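Side-chain contacts in mandelate racemase/muconate lactonizing protein (Paenibacillus sp., PDB 3V5C), which probably dehydrates galacturonate as a magnesium-dependent lyase of the enolase superfamily: residues A48-D53 with L93-P98; Y58-H63 with D285-G290. The protein carries 1 engineered substitution. One frame throughout, in Å; residues are numbered along the deposited sequence.

Contact 1. Residues A48-D53 with L93-P98; sequences ARITID and LQLEYP
Ile50 and Pro98 bring the two backbones together, their CA atoms 6.0 Å apart, where strand 48-52 and helix 93-98 pass at 8.2 Å with their axes turned 69° from each other. The side chains meet through apolar atoms alone. Ile50 and Pro98 carry most of the contact, and Ile50 uses both branches. Its CG2 methyl lies 3.6 Å from Pro98 CB, and the two side chains cross at about a right angle. The other branch has CG1 anti to the backbone N (chi1 -167°) and continues extended, which takes CD1 to within 4.2 Å of Leu95 CD2, so one isoleucine spans two residues a helical turn apart. Ala48 comes in beside it, its CB 3.9 Å from Pro98 CG; a small residue suits this place because the proline ring also sits close to the Ala48 carbonyl, with Pro98 CG 3.7 Å from Ala48 O. Proline fits the helix here, since the helix is kinked and the N atoms of Tyr97 and Pro98 make no bond to the preceding turn. Within the N-terminal sheet, strand 42-52 runs between strands 14-30 and 55-60. Ile50 also packs on Val14 and Ile17, Leu95 rests on Trp68 of helix 66-70, and Arg49, on the other face of the strand, packs on Val374 and Ile378 of helix 371-380 and pairs with Glu18.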
ATOM      1  N   ALA A  48     -14.092  10.772  -2.189  1.00 11.94           N
ATOM      2  CA  ALA A  48     -14.654  12.097  -2.392  1.00 13.04           C
ATOM      3  C   ALA A  48     -14.532  12.489  -3.855  1.00 13.68           C
ATOM      4  O   ALA A  48     -13.584  12.116  -4.548  1.00 11.59           O
ATOM      5  CB  ALA A  48     -13.959  13.133  -1.511  1.00 13.62           C
ATOM      6  N   ARG A  49     -15.497  13.276  -4.308  1.00 12.33           N
ATOM      7  CA  ARG A  49     -15.488  13.874  -5.620  1.00 13.06           C
ATOM      8  C   ARG A  49     -15.406  15.391  -5.394  1.00 13.07           C
ATOM      9  O   ARG A  49     -16.265  15.967  -4.723  1.00 12.19           O
ATOM     10  CB  ARG A  49     -16.783  13.504  -6.349  1.00 17.61           C
ATOM     11  CG  ARG A  49     -16.976  14.143  -7.719  1.00 16.46           C
ATOM     12  CD  ARG A  49     -18.095  13.412  -8.490  1.00 15.41           C
ATOM     13  NE  ARG A  49     -19.441  13.714  -7.997  1.00 15.76           N
ATOM     14  CZ  ARG A  49     -20.527  12.992  -8.286  1.00 13.48           C
ATOM     15  NH1 ARG A  49     -21.715  13.360  -7.822  1.00 12.77           N
ATOM     16  NH2 ARG A  49     -20.430  11.899  -9.035  1.00 14.41           N
ATOM     17  N   ILE A  50     -14.360  16.025  -5.905  1.00 11.56           N
ATOM     18  CA  ILE A  50     -14.225  17.477  -5.749  1.00 11.22           C
ATOM     19  C   ILE A  50     -14.476  18.151  -7.093  1.00 13.44           C
ATOM     20  O   ILE A  50     -14.099  17.628  -8.141  1.00 14.30           O
ATOM     21  CB  ILE A  50     -12.827  17.859  -5.179  1.00 11.10           C
ATOM     22  CG1 ILE A  50     -12.779  19.323  -4.718  1.00 11.60           C
ATOM     23  CG2 ILE A  50     -11.697  17.549  -6.186  1.00  9.57           C
ATOM     24  CD1 ILE A  50     -11.528  19.653  -3.886  1.00 14.22           C
ATOM     25  N   THR A  51     -15.118  19.316  -7.074  1.00 12.99           N
ATOM     26  CA  THR A  51     -15.317  20.064  -8.311  1.00 11.55           C
ATOM     27  C   THR A  51     -14.619  21.403  -8.158  1.00 12.64           C
ATOM     28  O   THR A  51     -14.894  22.135  -7.211  1.00 15.98           O
ATOM     29  CB  THR A  51     -16.807  20.323  -8.575  1.00 15.12           C
ATOM     30  OG1 THR A  51     -17.529  19.078  -8.625  1.00 15.27           O
ATOM     31  CG2 THR A  51     -16.980  21.059  -9.905  1.00 15.78           C
ATOM     32  N   ILE A  52     -13.709  21.691  -9.079  1.00 15.11           N
ATOM     33  CA  ILE A  52     -12.957  22.943  -9.096  1.00 15.89           C
ATOM     34  C   ILE A  52     -13.056  23.482 -10.511  1.00 16.88           C
ATOM     35  O   ILE A  52     -12.811  22.757 -11.478  1.00 13.60           O
ATOM     36  CB  ILE A  52     -11.473  22.723  -8.735  1.00 14.85           C
ATOM     37  CG1 ILE A  52     -11.327  22.224  -7.297  1.00 14.26           C
ATOM     38  CG2 ILE A  52     -10.658  24.023  -8.957  1.00 15.02           C
ATOM     39  CD1 ILE A  52      -9.969  21.577  -7.021  1.00 16.32           C
ATOM     40  N   ASP A  53     -13.439  24.753 -10.634  1.00 15.20           N
ATOM     41  CA  ASP A  53     -13.562  25.378 -11.948  1.00 16.77           C
ATOM     42  C   ASP A  53     -14.304  24.476 -12.942  1.00 16.21           C
ATOM     43  O   ASP A  53     -13.842  24.264 -14.062  1.00 19.53           O
ATOM     44  CB  ASP A  53     -12.171  25.727 -12.494  1.00 18.44           C
ATOM     45  CG  ASP A  53     -12.234  26.607 -13.729  1.00 18.59           C
ATOM     46  OD1 ASP A  53     -13.099  27.503 -13.749  1.00 24.31           O
ATOM     47  OD2 ASP A  53     -11.439  26.396 -14.667  1.00 22.71           O
ATOM     48  N   LEU A  93      -5.258  14.262   4.164  1.00 12.60           N
ATOM     49  CA  LEU A  93      -6.038  13.030   4.293  1.00 10.37           C
ATOM     50  C   LEU A  93      -7.409  13.160   3.618  1.00 11.60           C
ATOM     51  O   LEU A  93      -7.929  12.193   3.050  1.00 11.30           O
ATOM     52  CB  LEU A  93      -6.218  12.645   5.755  1.00 13.19           C
ATOM     53  CG  LEU A  93      -4.933  12.496   6.573  1.00 13.41           C
ATOM     54  CD1 LEU A  93      -5.263  12.234   8.038  1.00 15.42           C
ATOM     55  CD2 LEU A  93      -4.019  11.402   5.966  1.00 14.63           C
ATOM     56  N   GLN A  94      -7.977  14.359   3.681  1.00 12.52           N
ATOM     57  CA  GLN A  94      -9.327  14.602   3.203  1.00 13.65           C
ATOM     58  C   GLN A  94      -9.377  14.791   1.692  1.00 12.40           C
ATOM     59  O   GLN A  94     -10.307  14.327   1.037  1.00 12.23           O
ATOM     60  CB  GLN A  94      -9.884  15.862   3.863  1.00 13.45           C
ATOM     61  CG  GLN A  94     -10.081  15.755   5.370  1.00 15.01           C
ATOM     62  CD  GLN A  94      -8.820  16.052   6.176  1.00 16.38           C
ATOM     63  OE1 GLN A  94      -7.768  16.410   5.630  1.00 14.72           O
ATOM     64  NE2 GLN A  94      -8.926  15.896   7.492  1.00 20.54           N
ATOM     65  N   LEU A  95      -8.368  15.463   1.134  1.00 12.66           N
ATOM     66  CA  LEU A  95      -8.493  15.910  -0.249  1.00  9.82           C
ATOM     67  C   LEU A  95      -7.304  15.707  -1.185  1.00  8.62           C
ATOM     68  O   LEU A  95      -7.411  16.031  -2.370  1.00  9.02           O
ATOM     69  CB  LEU A  95      -8.890  17.403  -0.275  1.00  9.54           C
ATOM     70  CG  LEU A  95     -10.264  17.804   0.250  1.00 11.91           C
ATOM     71  CD1 LEU A  95     -10.379  19.345   0.190  1.00 12.71           C
ATOM     72  CD2 LEU A  95     -11.360  17.123  -0.544  1.00 14.60           C
ATOM     73  N   GLU A  96      -6.192  15.164  -0.710  1.00  9.60           N
ATOM     74  CA  GLU A  96      -5.023  15.092  -1.589  1.00  8.80           C
ATOM     75  C   GLU A  96      -5.332  14.258  -2.828  1.00 11.05           C
ATOM     76  O   GLU A  96      -4.892  14.577  -3.931  1.00 11.68           O
ATOM     77  CB  GLU A  96      -3.781  14.537  -0.894  1.00 11.28           C
ATOM     78  CG  GLU A  96      -3.866  13.084  -0.453  1.00 11.64           C
ATOM     79  CD  GLU A  96      -2.646  12.678   0.353  1.00 12.25           C
ATOM     80  OE1 GLU A  96      -2.701  11.606   0.958  1.00 13.49           O
ATOM     81  OE2 GLU A  96      -1.648  13.434   0.364  1.00 13.31           O
ATOM     82  N   TYR A  97      -6.073  13.174  -2.649  1.00 10.02           N
ATOM     83  CA  TYR A  97      -6.310  12.309  -3.787  1.00  9.32           C
ATOM     84  C   TYR A  97      -7.270  12.925  -4.806  1.00  9.89           C
ATOM     85  O   TYR A  97      -6.938  13.010  -5.982  1.00 11.36           O
ATOM     86  CB  TYR A  97      -6.698  10.877  -3.356  1.00 10.90           C
ATOM     87  CG  TYR A  97      -5.514  10.090  -2.819  1.00  8.96           C
ATOM     88  CD1 TYR A  97      -4.448   9.756  -3.655  1.00  6.89           C
ATOM     89  CD2 TYR A  97      -5.432   9.698  -1.479  1.00  8.88           C
ATOM     90  CE1 TYR A  97      -3.352   9.051  -3.217  1.00  9.05           C
ATOM     91  CE2 TYR A  97      -4.325   8.965  -1.027  1.00  8.06           C
ATOM     92  CZ  TYR A  97      -3.281   8.666  -1.909  1.00  7.60           C
ATOM     93  OH  TYR A  97      -2.177   7.943  -1.506  1.00 10.23           O
ATOM     94  N   PRO A  98      -8.460  13.364  -4.366  1.00  9.88           N
ATOM     95  CA  PRO A  98      -9.288  14.085  -5.348  1.00 10.67           C
ATOM     96  C   PRO A  98      -8.570  15.298  -5.979  1.00 11.24           C
ATOM     97  O   PRO A  98      -8.794  15.581  -7.159  1.00 11.10           O
ATOM     98  CB  PRO A  98     -10.498  14.559  -4.526  1.00 12.59           C
ATOM     99  CG  PRO A  98     -10.505  13.674  -3.282  1.00 16.05           C
ATOM    100  CD  PRO A  98      -9.084  13.264  -3.031  1.00 12.89           C
TER

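Contact 2. Residues Y58-H63 with D285-G290; sequences YGSSIH and DIIWPG
Ile287 pushes both of its outer methyls against Ser60, CG2 and CD1 each lying 3.7 Å from Ser60 OG. The same CG2 also meets Ile62, 4.0 Å from its CG2 methyl. Ile62 holds CG1 between the backbone N and the carbonyl carbon (chi1 66°), and from there CD1 reaches over to Trp288 CB at 4.1 Å, the two side chains crossing at about a right angle. Beta-branched residues suit this meeting, each offering methyls on two branches. Cutting Ile287 back to alanine removes both of its methyls and would probably leave a gap beside Ser60 OG and deprive Ile62 CG2 and CD1 of the methyl they share. Asp285 OD2 accepts from Trp288 N at 3.0 Å, nearly straight (166°) and on the anti lone pair. It also accepts from Ile287 N at 2.9 Å, from above the carboxylate plane. The Asx turn to Ile287 and the Asx motif to Trp288 probably help hold the backbone from which both side chains project; a cis peptide before Pro289 follows. The polar bonds of Asp285 shape the loop and join it to His311, while the meeting with 58-63 relies on methyl contacts, which depend on shape and set little direction.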
ATOM      1  N   TYR A  58     -11.645  12.690  -8.543  1.00  9.96           N
ATOM      2  CA  TYR A  58     -12.088  11.665  -7.610  1.00 10.08           C
ATOM      3  C   TYR A  58     -10.897  11.097  -6.835  1.00  9.95           C
ATOM      4  O   TYR A  58      -9.799  10.952  -7.383  1.00  9.60           O
ATOM      5  CB  TYR A  58     -12.671  10.494  -8.402  1.00 11.97           C
ATOM      6  CG  TYR A  58     -14.092  10.644  -8.905  1.00 11.85           C
ATOM      7  CD1 TYR A  58     -15.162  10.139  -8.160  1.00 11.92           C
ATOM      8  CD2 TYR A  58     -14.366  11.199 -10.153  1.00 17.00           C
ATOM      9  CE1 TYR A  58     -16.463  10.225  -8.613  1.00 14.36           C
ATOM     10  CE2 TYR A  58     -15.696  11.293 -10.620  1.00 12.80           C
ATOM     11  CZ  TYR A  58     -16.723  10.808  -9.842  1.00 14.20           C
ATOM     12  OH  TYR A  58     -18.033  10.875 -10.273  1.00 17.77           O
ATOM     13  N   GLY A  59     -11.112  10.720  -5.581  1.00 11.76           N
ATOM     14  CA  GLY A  59     -10.085   9.958  -4.882  1.00 13.23           C
ATOM     15  C   GLY A  59     -10.448   9.524  -3.481  1.00 10.39           C
ATOM     16  O   GLY A  59     -11.480   9.911  -2.948  1.00  9.94           O
ATOM     17  N   SER A  60      -9.589   8.698  -2.888  1.00  9.55           N
ATOM     18  CA  SER A  60      -9.697   8.346  -1.468  1.00 10.96           C
ATOM     19  C   SER A  60      -9.863   9.603  -0.617  1.00 13.05           C
ATOM     20  O   SER A  60      -9.266  10.640  -0.907  1.00 10.90           O
ATOM     21  CB  SER A  60      -8.436   7.594  -1.037  1.00 10.45           C
ATOM     22  OG  SER A  60      -8.345   7.497   0.377  1.00 11.50           O
ATOM     23  N   SER A  61     -10.697   9.517   0.406  1.00 10.45           N
ATOM     24  CA  SER A  61     -10.829  10.618   1.358  1.00 12.17           C
ATOM     25  C   SER A  61     -11.110  10.025   2.726  1.00 11.78           C
ATOM     26  O   SER A  61     -12.032   9.212   2.857  1.00 13.04           O
ATOM     27  CB  SER A  61     -11.969  11.556   0.943  1.00 12.00           C
ATOM     28  OG  SER A  61     -12.193  12.540   1.948  1.00 12.17           O
ATOM     29  N   ILE A  62     -10.322  10.406   3.733  1.00 11.66           N
ATOM     30  CA  ILE A  62     -10.604   9.993   5.102  1.00 13.17           C
ATOM     31  C   ILE A  62     -10.597  11.200   6.028  1.00 15.11           C
ATOM     32  O   ILE A  62     -10.032  12.249   5.694  1.00 14.12           O
ATOM     33  CB  ILE A  62      -9.630   8.900   5.602  1.00 15.61           C
ATOM     34  CG1 ILE A  62      -8.207   9.444   5.715  1.00 14.27           C
ATOM     35  CG2 ILE A  62      -9.703   7.664   4.680  1.00 15.05           C
ATOM     36  CD1 ILE A  62      -7.252   8.539   6.523  1.00 15.95           C
ATOM     37  N   HIS A  63     -11.244  11.049   7.181  1.00 16.50           N
ATOM     38  CA  HIS A  63     -11.265  12.087   8.208  1.00 14.84           C
ATOM     39  C   HIS A  63     -11.917  13.378   7.715  1.00 18.22           C
ATOM     40  O   HIS A  63     -11.508  14.467   8.117  1.00 18.67           O
ATOM     41  CB  HIS A  63      -9.844  12.396   8.674  1.00 16.72           C
ATOM     42  CG  HIS A  63      -9.185  11.270   9.402  1.00 20.76           C
ATOM     43  ND1 HIS A  63      -9.679   9.985   9.392  1.00 29.78           N
ATOM     44  CD2 HIS A  63      -8.071  11.240  10.173  1.00 30.21           C
ATOM     45  CE1 HIS A  63      -8.895   9.207  10.120  1.00 25.70           C
ATOM     46  NE2 HIS A  63      -7.914   9.945  10.606  1.00 31.59           N
ATOM     47  N   ASP A 285       1.603   3.679   5.715  1.00  9.86           N
ATOM     48  CA  ASP A 285       0.462   3.393   4.845  1.00 10.23           C
ATOM     49  C   ASP A 285       0.226   4.507   3.807  1.00 10.95           C
ATOM     50  O   ASP A 285       0.448   5.697   4.076  1.00 11.67           O
ATOM     51  CB  ASP A 285      -0.772   3.170   5.736  1.00 11.50           C
ATOM     52  CG  ASP A 285      -2.040   2.829   4.956  1.00 13.25           C
ATOM     53  OD1 ASP A 285      -2.274   1.624   4.700  1.00 14.89           O
ATOM     54  OD2 ASP A 285      -2.845   3.749   4.681  1.00 12.62           O
ATOM     55  N   ILE A 286      -0.217   4.087   2.625  1.00  8.43           N
ATOM     56  CA  ILE A 286      -0.421   4.960   1.463  1.00  8.91           C
ATOM     57  C   ILE A 286      -1.602   5.930   1.616  1.00 10.04           C
ATOM     58  O   ILE A 286      -1.671   6.948   0.916  1.00 11.36           O
ATOM     59  CB  ILE A 286      -0.556   4.103   0.185  1.00 10.25           C
ATOM     60  CG1 ILE A 286      -0.562   4.967  -1.067  1.00 10.40           C
ATOM     61  CG2 ILE A 286      -1.827   3.246   0.244  1.00 13.99           C
ATOM     62  CD1 ILE A 286       0.706   5.756  -1.281  1.00 11.94           C
ATOM     63  N   ILE A 287      -2.534   5.612   2.510  1.00  8.60           N
ATOM     64  CA  ILE A 287      -3.683   6.472   2.794  1.00 10.21           C
ATOM     65  C   ILE A 287      -3.412   7.341   4.038  1.00  9.02           C
ATOM     66  O   ILE A 287      -3.670   8.548   4.039  1.00 12.09           O
ATOM     67  CB  ILE A 287      -4.968   5.658   3.026  1.00 11.87           C
ATOM     68  CG1 ILE A 287      -5.221   4.661   1.892  1.00 11.15           C
ATOM     69  CG2 ILE A 287      -6.178   6.587   3.205  1.00 12.26           C
ATOM     70  CD1 ILE A 287      -5.405   5.297   0.539  1.00 13.11           C
ATOM     71  N   TRP A 288      -2.902   6.721   5.099  1.00 10.51           N
ATOM     72  CA  TRP A 288      -2.537   7.449   6.314  1.00 11.88           C
ATOM     73  C   TRP A 288      -1.123   7.028   6.712  1.00 11.62           C
ATOM     74  O   TRP A 288      -0.927   5.907   7.176  1.00 13.24           O
ATOM     75  CB  TRP A 288      -3.527   7.139   7.438  1.00 12.64           C
ATOM     76  CG  TRP A 288      -3.162   7.770   8.737  1.00 18.27           C
ATOM     77  CD1 TRP A 288      -3.402   9.062   9.115  1.00 20.08           C
ATOM     78  CD2 TRP A 288      -2.459   7.154   9.830  1.00 18.71           C
ATOM     79  NE1 TRP A 288      -2.912   9.281  10.385  1.00 25.09           N
ATOM     80  CE2 TRP A 288      -2.322   8.129  10.841  1.00 26.26           C
ATOM     81  CE3 TRP A 288      -1.935   5.871  10.052  1.00 21.97           C
ATOM     82  CZ2 TRP A 288      -1.684   7.862  12.058  1.00 28.78           C
ATOM     83  CZ3 TRP A 288      -1.302   5.608  11.263  1.00 26.49           C
ATOM     84  CH2 TRP A 288      -1.181   6.599  12.248  1.00 26.43           C
ATOM     85  N   PRO A 289      -0.135   7.922   6.568  1.00 10.36           N
ATOM     86  CA  PRO A 289      -0.225   9.378   6.424  1.00  9.15           C
ATOM     87  C   PRO A 289      -0.473   9.909   5.011  1.00 13.68           C
ATOM     88  O   PRO A 289      -0.694  11.117   4.877  1.00 13.18           O
ATOM     89  CB  PRO A 289       1.145   9.848   6.899  1.00 11.68           C
ATOM     90  CG  PRO A 289       2.066   8.733   6.464  1.00 12.79           C
ATOM     91  CD  PRO A 289       1.265   7.480   6.736  1.00 11.04           C
ATOM     92  N   GLY A 290      -0.442   9.061   3.987  1.00  9.70           N
ATOM     93  CA  GLY A 290      -0.831   9.537   2.669  1.00 10.58           C
ATOM     94  C   GLY A 290       0.246   9.852   1.645  1.00 10.16           C
ATOM     95  O   GLY A 290       1.449   9.680   1.874  1.00  9.90           O
TER

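Contacts 1 and 2 lie with their centres 11 Å apart on neighbouring strands of one sheet, 42-52 and 55-60, and helix 92-107 ties them together. Its Tyr97 OH lies 2.7 Å from Ile286 O, a probable hydrogen bond into the loop of contact 2, and Gln94 O lies 2.8 Å from Ser61 OG, probably another, to the strand's continuation. Pro98, which packs on Ile50 in contact 1, also has its CD 3.4 Å from Ser60 O. The pair thus links the N-terminal sheet to a loop of the enolase C-terminal domain. In contact 2 the Trp288 side chain is about 11 Å from a bound magnesium ion; the magnesium site includes Glu238 and Asp261.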